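Local coordinates for protein (tenascin) (Gallus gallus, PDB 1QR4) that is an extracellular matrix protein, whose segment of two fibronectin type III domains spans heparin- and contactin-binding regions and probably serves cell adhesion, at residues A111-T116 and T149-L154; R126-P131 and N161-S166. One frame throughout, in Å; residues are numbered along the deposited sequence.

Interaction 1: A111-T116 and T149-L154; sequences ATVSWT and TKLVKL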
# COMPACT_ATOMS: atom_id res chain seq x y z
N ALA A 111 -23.27 16.06 -7.15
CA ALA A 111 -22.85 15.81 -5.77
C ALA A 111 -21.39 16.13 -5.55
O ALA A 111 -20.54 15.91 -6.41
CB ALA A 111 -23.13 14.37 -5.39
N THR A 112 -21.10 16.64 -4.36
CA THR A 112 -19.74 16.99 -3.98
C THR A 112 -19.15 15.85 -3.16
O THR A 112 -19.51 15.67 -1.99
CB THR A 112 -19.70 18.31 -3.15
OG1 THR A 112 -20.06 19.42 -3.98
CG2 THR A 112 -18.30 18.56 -2.57
N VAL A 113 -18.28 15.05 -3.79
CA VAL A 113 -17.61 13.96 -3.10
C VAL A 113 -16.31 14.53 -2.53
O VAL A 113 -15.62 15.31 -3.19
CB VAL A 113 -17.35 12.76 -4.03
CG1 VAL A 113 -16.72 13.21 -5.32
CG2 VAL A 113 -16.48 11.74 -3.33
N SER A 114 -16.02 14.20 -1.28
CA SER A 114 -14.83 14.68 -0.61
C SER A 114 -14.12 13.50 0.07
O SER A 114 -14.73 12.45 0.29
CB SER A 114 -15.23 15.74 0.42
OG SER A 114 -14.14 16.11 1.23
N TRP A 115 -12.83 13.66 0.36
CA TRP A 115 -12.05 12.58 1.01
C TRP A 115 -10.95 13.09 1.89
O TRP A 115 -10.46 14.19 1.69
CB TRP A 115 -11.42 11.65 -0.04
CG TRP A 115 -10.57 12.40 -1.01
CD1 TRP A 115 -9.26 12.71 -0.87
CD2 TRP A 115 -11.01 13.00 -2.24
NE1 TRP A 115 -8.85 13.49 -1.93
CE2 TRP A 115 -9.90 13.68 -2.78
CE3 TRP A 115 -12.24 13.04 -2.92
CZ2 TRP A 115 -9.97 14.39 -3.99
CZ3 TRP A 115 -12.31 13.75 -4.13
CH2 TRP A 115 -11.18 14.41 -4.65
N THR A 116 -10.55 12.30 2.87
CA THR A 116 -9.48 12.73 3.75
C THR A 116 -8.17 12.11 3.27
O THR A 116 -8.04 10.89 3.13
CB THR A 116 -9.77 12.46 5.25
OG1 THR A 116 -9.50 11.09 5.57
CG2 THR A 116 -11.23 12.79 5.58
N THR A 149 -14.19 17.11 -4.99
CA THR A 149 -14.59 17.40 -6.36
C THR A 149 -16.11 17.32 -6.52
O THR A 149 -16.83 16.77 -5.68
CB THR A 149 -13.89 16.50 -7.42
OG1 THR A 149 -13.87 17.19 -8.68
CG2 THR A 149 -14.65 15.19 -7.60
N LYS A 150 -16.56 17.88 -7.63
CA LYS A 150 -17.96 17.95 -7.98
C LYS A 150 -18.26 16.96 -9.09
O LYS A 150 -17.49 16.84 -10.04
CB LYS A 150 -18.29 19.37 -8.45
CG LYS A 150 -17.37 19.88 -9.59
CD LYS A 150 -17.62 21.34 -9.97
CE LYS A 150 -17.07 22.31 -8.93
NZ LYS A 150 -17.15 23.72 -9.42
N LEU A 151 -19.33 16.19 -8.92
CA LEU A 151 -19.74 15.24 -9.94
C LEU A 151 -20.97 15.87 -10.61
O LEU A 151 -21.79 16.50 -9.94
CB LEU A 151 -20.07 13.87 -9.32
CG LEU A 151 -18.95 13.08 -8.64
CD1 LEU A 151 -19.40 11.66 -8.36
CD2 LEU A 151 -17.73 13.05 -9.53
N VAL A 152 -21.03 15.76 -11.94
CA VAL A 152 -22.15 16.32 -12.70
C VAL A 152 -22.72 15.30 -13.65
O VAL A 152 -22.15 14.22 -13.84
CB VAL A 152 -21.72 17.53 -13.53
CG1 VAL A 152 -21.11 18.61 -12.63
CG2 VAL A 152 -20.74 17.10 -14.64
N LYS A 153 -23.81 15.67 -14.31
CA LYS A 153 -24.51 14.79 -15.24
C LYS A 153 -25.03 13.53 -14.55
O LYS A 153 -25.19 12.48 -15.17
CB LYS A 153 -23.61 14.39 -16.42
CG LYS A 153 -23.57 15.38 -17.56
CD LYS A 153 -23.12 14.70 -18.85
CE LYS A 153 -22.96 15.68 -19.99
NZ LYS A 153 -21.91 16.69 -19.69
N LEU A 154 -25.29 13.65 -13.25
CA LEU A 154 -25.81 12.54 -12.47
C LEU A 154 -27.32 12.33 -12.65
O LEU A 154 -28.12 13.27 -12.49
CB LEU A 154 -25.46 12.74 -11.00
CG LEU A 154 -24.21 12.00 -10.52
CD1 LEU A 154 -23.12 11.99 -11.58
CD2 LEU A 154 -23.74 12.63 -9.23

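Interaction 2: R126-P131 and N161-S166; sequences RVSYVP and NVNIIS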
# COMPACT_ATOMS: atom_id res chain seq x y z
N ARG A 126 -7.72 9.26 -8.45
CA ARG A 126 -8.62 8.81 -9.51
C ARG A 126 -9.98 8.44 -8.91
O ARG A 126 -10.14 7.43 -8.21
CB ARG A 126 -8.02 7.65 -10.32
CG ARG A 126 -7.57 8.08 -11.71
CD ARG A 126 -7.36 6.89 -12.65
NE ARG A 126 -6.05 6.27 -12.51
CZ ARG A 126 -4.91 6.80 -12.96
NH1 ARG A 126 -4.92 7.97 -13.59
NH2 ARG A 126 -3.76 6.16 -12.79
N VAL A 127 -10.95 9.34 -9.13
CA VAL A 127 -12.31 9.19 -8.64
C VAL A 127 -13.20 8.57 -9.71
O VAL A 127 -13.55 9.23 -10.69
CB VAL A 127 -12.93 10.56 -8.27
CG1 VAL A 127 -14.31 10.37 -7.68
CG2 VAL A 127 -12.04 11.30 -7.30
N SER A 128 -13.55 7.31 -9.53
CA SER A 128 -14.44 6.65 -10.48
C SER A 128 -15.86 6.54 -9.91
O SER A 128 -16.05 6.56 -8.69
CB SER A 128 -13.90 5.27 -10.86
OG SER A 128 -14.01 4.35 -9.78
N TYR A 129 -16.86 6.49 -10.78
CA TYR A 129 -18.24 6.36 -10.31
C TYR A 129 -19.11 5.67 -11.35
O TYR A 129 -19.01 5.95 -12.55
CB TYR A 129 -18.84 7.72 -9.89
CG TYR A 129 -19.03 8.71 -11.01
CD1 TYR A 129 -20.09 8.58 -11.91
CD2 TYR A 129 -18.12 9.75 -11.21
CE1 TYR A 129 -20.24 9.45 -12.98
CE2 TYR A 129 -18.25 10.63 -12.28
CZ TYR A 129 -19.31 10.47 -13.16
OH TYR A 129 -19.45 11.31 -14.24
N VAL A 130 -19.94 4.75 -10.89
CA VAL A 130 -20.83 4.01 -11.78
C VAL A 130 -22.08 3.55 -11.00
O VAL A 130 -22.01 3.34 -9.78
CB VAL A 130 -20.09 2.79 -12.39
CG1 VAL A 130 -19.97 1.65 -11.37
CG2 VAL A 130 -20.76 2.32 -13.69
N PRO A 131 -23.24 3.48 -11.68
CA PRO A 131 -24.47 3.04 -11.00
C PRO A 131 -24.40 1.57 -10.63
O PRO A 131 -23.94 0.74 -11.41
CB PRO A 131 -25.56 3.31 -12.05
CG PRO A 131 -24.81 3.19 -13.35
CD PRO A 131 -23.54 3.94 -13.05
N ASN A 161 -21.86 3.73 -7.22
CA ASN A 161 -20.68 3.16 -6.56
C ASN A 161 -19.54 4.14 -6.85
O ASN A 161 -19.23 4.38 -8.01
CB ASN A 161 -20.35 1.80 -7.15
CG ASN A 161 -20.55 0.66 -6.16
OD1 ASN A 161 -20.37 0.81 -4.95
ND2 ASN A 161 -20.91 -0.52 -6.68
N VAL A 162 -18.95 4.72 -5.82
CA VAL A 162 -17.88 5.70 -6.00
C VAL A 162 -16.60 5.32 -5.33
O VAL A 162 -16.50 5.33 -4.11
CB VAL A 162 -18.28 7.10 -5.46
CG1 VAL A 162 -17.09 8.07 -5.53
CG2 VAL A 162 -19.45 7.65 -6.25
N ASN A 163 -15.58 5.10 -6.17
CA ASN A 163 -14.25 4.71 -5.74
C ASN A 163 -13.27 5.85 -5.92
O ASN A 163 -13.35 6.63 -6.87
CB ASN A 163 -13.77 3.53 -6.58
CG ASN A 163 -14.79 2.41 -6.64
OD1 ASN A 163 -15.43 2.18 -7.68
ND2 ASN A 163 -14.94 1.68 -5.54
N ILE A 164 -12.33 5.95 -4.99
CA ILE A 164 -11.29 6.97 -5.03
C ILE A 164 -9.95 6.28 -4.80
O ILE A 164 -9.81 5.44 -3.90
CB ILE A 164 -11.52 8.04 -3.96
CG1 ILE A 164 -12.88 8.71 -4.20
CG2 ILE A 164 -10.40 9.09 -4.01
CD1 ILE A 164 -13.28 9.72 -3.14
N ILE A 165 -8.97 6.59 -5.65
CA ILE A 165 -7.64 5.98 -5.57
C ILE A 165 -6.57 7.05 -5.58
O ILE A 165 -6.71 8.04 -6.29
CB ILE A 165 -7.41 5.08 -6.79
CG1 ILE A 165 -8.21 3.79 -6.65
CG2 ILE A 165 -5.96 4.76 -6.98
CD1 ILE A 165 -8.17 2.92 -7.88
N SER A 166 -5.52 6.86 -4.79
CA SER A 166 -4.38 7.79 -4.75
C SER A 166 -3.38 7.37 -5.82
O SER A 166 -3.19 6.17 -6.07
CB SER A 166 -3.65 7.75 -3.42
OG SER A 166 -4.51 8.05 -2.36
O HOH W 1 -16.86 3.05 -10.20

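Interaction 1: A111-T116 and T149-L154
Val113 and Thr149 face each other as an antiparallel hydrogen-bonded pair. Thr149 N gives a nearly straight bond to Val113 O at 2.9 Å, with an N-H...O angle of 170°. The return bond from Val113 N to Thr149 O is bent and weak. Two residues along, Ala111 and Leu151 form the next such pair. Leu151 N donates to Ala111 O at 2.8 Å, and Ala111 N donates to Leu151 O at 3.2 Å. Between them Thr112 and Lys150 make a non-hydrogen-bonded pair, with their side chains on the outer face of the sheet. Between the backbones, Thr112 CA also makes a C-H...O contact with Thr149 O.

The two strands belong to the three-stranded sheet of a fibronectin type III beta sandwich, with 111-115 in the middle and 148-151 at one edge. The side chains of Ala111, Val113, Thr149 and Leu151 point to the inner face. Val113 and Thr149 lie side by side there, with Val113 CG1 3.7 Å from Thr149 CG2. Both methyls sit between the backbone N and the carbonyl carbon of their own residue (chi1 of Val113 49°), which brings them together. Val113 CG1 also reaches Leu151 CG at 4.0 Å. Past the end of the strand the chain turns back, and Leu154 CD2 comes to 4.3 Å from Ala111 CB.

The Trp115 ring lies obliquely to Thr149 N, with CZ3 nearest at 3.9 Å. Tyr125 meets this ring with its plane at about 55°. Ser114 OG bonds Thr147 O, and strand 101-104 pairs with the other edge of 111-115.

Interaction 2: R126-P131 and N161-S166
Val127 and Ile164 stand side by side on the core face of two paired antiparallel strands. These are the two central strands of the four-stranded sheet in a fibronectin type III sandwich. Val127 CG1 is anti to the backbone N (chi1 -176°) and meets Ile164 CG1 at 4.1 Å. The same methyl reaches Val162 CG1 at 4.2 Å, so one branch of Val127 touches two neighbours on the opposite strand. The other methyl of Val162, CG2, packs on Tyr129 CB at 3.7 Å. Tyr129 CG lies between the backbone N and the carbonyl carbon (chi1 66°), and the ring leads away from strand 161-166. Only the CB of Tyr129 therefore carries its side-chain contact here. Ile101 touches both Val162 and Ile164 from the facing sheet.

Three hydrogen-bonded pairs hold the backbones: Arg126 with Ile165, Ser128 with Asn163, and Val130 with Asn161. Each has a bond in both directions.

The other face is more polar. Arg126 starts on this face, but its guanidinium group leads away and makes a long, weak ion pair with Glu172. This side chain is poorly ordered. Val130 CG1 lies 4.2 Å from Asn161 CB. On strand 171-181, Ile179 touches Asn161, Ser177 touches Asn163 and Pro175 touches Ile165. At the middle pair Ser128 OG lies beside the Asn163 side chain, 3.3 Å from its CB. A water lies 3.2 Å from Ser128 OG and is hydrogen-bonded to it. The same water donates a 3.0 Å hydrogen bond to Asn163 OD1.

Overall arrangement
From the N terminus, the chain runs through the first of the two fibronectin type III domains of this segment before it reaches either contact. Segment 111-116 comes first, then 126-131, then 149-154, then 161-166. Interaction 1 closes a loop of 32 residues that contains 126-131. Interaction 2 closes a loop of 29 residues that contains 149-154. The two loops thus cross. Interaction 1 ties together strands of the three-stranded sheet, and interaction 2 ties together strands of the four-stranded sheet. The sheets pack face to face, with the contact centres about 10 Å apart. Trp115 CE3 meets Ile164 CD1 at 3.5 Å, and Leu151 CD1 meets Tyr129 CD2 at 3.7 Å.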